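Local atomic coordinates of malate dehydrogenase (Porphyromonas gingivalis, PDB entry 3FI9), a protein that probably catalyses the NAD-dependent interconversion of malate and oxaloacetate. Residues 14-19 / 45-50. Numbering follows the deposited sequence.
Sequences VGAAGM and VGLEGV
Val50 packs from helix 44-57 against the loop backbone at Ala16 and Ala17. Its CB already faces the loop and lies 4.0 Å from Ala16 O. From there the two methyls part: CG1, anti to the backbone N (chi1 177°), comes to 3.7 Å from Ala16 O, while CG2, anti to the carbonyl carbon, sits 3.6 Å from Ala17 O and equally near Ala16 O. The isopropyl group is thus packed against two successive peptide oxygens.

Ala17 CB packs on the helix backbone one turn back from Val50, 3.6 Å from Leu47 N and close to Gly46 C, with Leu47 CB a little farther off. At Gly46, which has no side chain, the loop lies close to the helix: the CA atoms of Ala17 and Leu47 are 4.3 Å apart. The CD1 branch of Leu47 meets Ala16 CB at 3.9 Å; Leu39 of strand 37-40 touches Ala16, Leu47 and Val50 alike. The polar link is a single water that donates to both Ala17 O and Gly46 O.

Asp41 OD2 accepts a hydrogen bond from Ala17 N, tying the loop to the residue just after strand 37-40. The type I turn Gly15 to Gly18, with Gly18 as N-cap of helix 19-30, lies in the predicted NAD-binding segment and corresponds to the glycine-rich dinucleotide-binding loop of a Rossmann fold, here packed against the helix that follows its second strand.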
ATOM      1  N   VAL A  14      15.028   1.598   5.223  1.00 16.28           N
ATOM      2  CA  VAL A  14      15.338   2.466   6.340  1.00 16.75           C
ATOM      3  C   VAL A  14      14.228   3.509   6.501  1.00 16.48           C
ATOM      4  O   VAL A  14      13.792   4.080   5.525  1.00 16.04           O
ATOM      5  CB  VAL A  14      16.729   3.153   6.142  1.00 17.25           C
ATOM      6  CG1 VAL A  14      16.974   4.188   7.214  1.00 16.82           C
ATOM      7  CG2 VAL A  14      17.809   2.129   6.190  1.00 17.95           C
ATOM      8  N   GLY A  15      13.751   3.727   7.720  1.00 14.64           N
ATOM      9  CA  GLY A  15      12.666   4.667   7.922  1.00 17.17           C
ATOM     10  C   GLY A  15      11.332   3.958   7.854  1.00 16.50           C
ATOM     11  O   GLY A  15      10.328   4.569   7.531  1.00 17.04           O
ATOM     12  N   ALA A  16      11.345   2.659   8.149  1.00 16.88           N
ATOM     13  CA  ALA A  16      10.176   1.778   7.960  1.00 17.41           C
ATOM     14  C   ALA A  16       8.986   2.037   8.904  1.00 18.05           C
ATOM     15  O   ALA A  16       7.872   1.572   8.634  1.00 16.25           O
ATOM     16  CB  ALA A  16      10.624   0.285   8.093  1.00 16.58           C
ATOM     17  N   ALA A  17       9.205   2.761  10.013  1.00 18.24           N
ATOM     18  CA  ALA A  17       8.102   2.975  10.956  1.00 19.35           C
ATOM     19  C   ALA A  17       7.113   4.032  10.477  1.00 19.16           C
ATOM     20  O   ALA A  17       5.980   4.070  10.942  1.00 19.64           O
ATOM     21  CB  ALA A  17       8.620   3.333  12.368  1.00 19.32           C
ATOM     22  N   GLY A  18       7.571   4.903   9.575  1.00 18.99           N
ATOM     23  CA  GLY A  18       6.753   5.967   9.013  1.00 18.52           C
ATOM     24  C   GLY A  18       5.696   5.576   7.978  1.00 18.45           C
ATOM     25  O   GLY A  18       5.598   4.415   7.534  1.00 17.89           O
ATOM     26  N   MET A  19       4.882   6.563   7.617  1.00 17.85           N
ATOM     27  CA  MET A  19       3.825   6.374   6.645  1.00 17.72           C
ATOM     28  C   MET A  19       4.387   5.979   5.284  1.00 17.24           C
ATOM     29  O   MET A  19       3.898   5.036   4.640  1.00 15.71           O
ATOM     30  CB  MET A  19       2.946   7.634   6.578  1.00 18.43           C
ATOM     31  CG  MET A  19       2.114   7.867   7.900  1.00 20.99           C
ATOM     32  SD  MET A  19       0.906   6.544   8.237  1.00 21.94           S
ATOM     33  CE  MET A  19      -0.020   6.567   6.736  1.00 26.14           C
ATOM     34  N   VAL A  45       8.913   1.244  18.812  1.00 24.13           N
ATOM     35  CA  VAL A  45       7.523   0.889  19.035  1.00 23.78           C
ATOM     36  C   VAL A  45       6.701   1.032  17.742  1.00 22.69           C
ATOM     37  O   VAL A  45       5.939   0.139  17.386  1.00 23.45           O
ATOM     38  CB  VAL A  45       6.915   1.675  20.222  1.00 24.24           C
ATOM     39  CG1 VAL A  45       5.393   1.505  20.238  1.00 24.33           C
ATOM     40  CG2 VAL A  45       7.522   1.148  21.481  1.00 24.77           C
ATOM     41  N   GLY A  46       6.913   2.124  17.020  1.00 21.89           N
ATOM     42  CA  GLY A  46       6.226   2.345  15.786  1.00 20.33           C
ATOM     43  C   GLY A  46       6.615   1.267  14.818  1.00 19.84           C
ATOM     44  O   GLY A  46       5.751   0.782  14.113  1.00 21.45           O
ATOM     45  N   LEU A  47       7.899   0.870  14.822  1.00 18.24           N
ATOM     46  CA  LEU A  47       8.417  -0.166  13.927  1.00 18.75           C
ATOM     47  C   LEU A  47       7.702  -1.474  14.174  1.00 18.54           C
ATOM     48  O   LEU A  47       7.320  -2.175  13.242  1.00 15.18           O
ATOM     49  CB  LEU A  47       9.925  -0.414  14.135  1.00 17.93           C
ATOM     50  CG  LEU A  47      10.691  -1.421  13.239  1.00 17.22           C
ATOM     51  CD1 LEU A  47      10.502  -1.165  11.714  1.00 16.51           C
ATOM     52  CD2 LEU A  47      12.157  -1.410  13.578  1.00 21.90           C
ATOM     53  N   GLU A  48       7.562  -1.825  15.450  1.00 17.74           N
ATOM     54  CA  GLU A  48       6.909  -3.081  15.770  1.00 18.78           C
ATOM     55  C   GLU A  48       5.470  -3.125  15.250  1.00 17.61           C
ATOM     56  O   GLU A  48       5.006  -4.188  14.837  1.00 17.96           O
ATOM     57  CB  GLU A  48       6.905  -3.350  17.284  1.00 18.63           C
ATOM     58  CG  GLU A  48       6.319  -4.699  17.611  1.00 23.15           C
ATOM     59  CD  GLU A  48       6.319  -4.993  19.118  1.00 27.67           C
ATOM     60  OE1 GLU A  48       6.947  -4.227  19.883  1.00 30.15           O
ATOM     61  OE2 GLU A  48       5.728  -6.019  19.514  1.00 29.78           O
ATOM     62  N   GLY A  49       4.766  -1.993  15.289  1.00 16.75           N
ATOM     63  CA  GLY A  49       3.371  -1.980  14.853  1.00 16.44           C
ATOM     64  C   GLY A  49       3.319  -2.195  13.352  1.00 15.62           C
ATOM     65  O   GLY A  49       2.378  -2.824  12.833  1.00 16.30           O
ATOM     66  N   VAL A  50       4.309  -1.634  12.659  1.00 15.88           N
ATOM     67  CA  VAL A  50       4.389  -1.811  11.219  1.00 15.96           C
ATOM     68  C   VAL A  50       4.622  -3.278  10.889  1.00 16.96           C
ATOM     69  O   VAL A  50       3.929  -3.801  10.035  1.00 16.96           O
ATOM     70  CB  VAL A  50       5.448  -0.955  10.563  1.00 15.27           C
ATOM     71  CG1 VAL A  50       5.516  -1.265   9.089  1.00 14.87           C
ATOM     72  CG2 VAL A  50       5.155   0.548  10.807  1.00 18.25           C
TER
HETATM   73  O   HOH W   1       4.124   2.953  13.148  1.00 33.76           O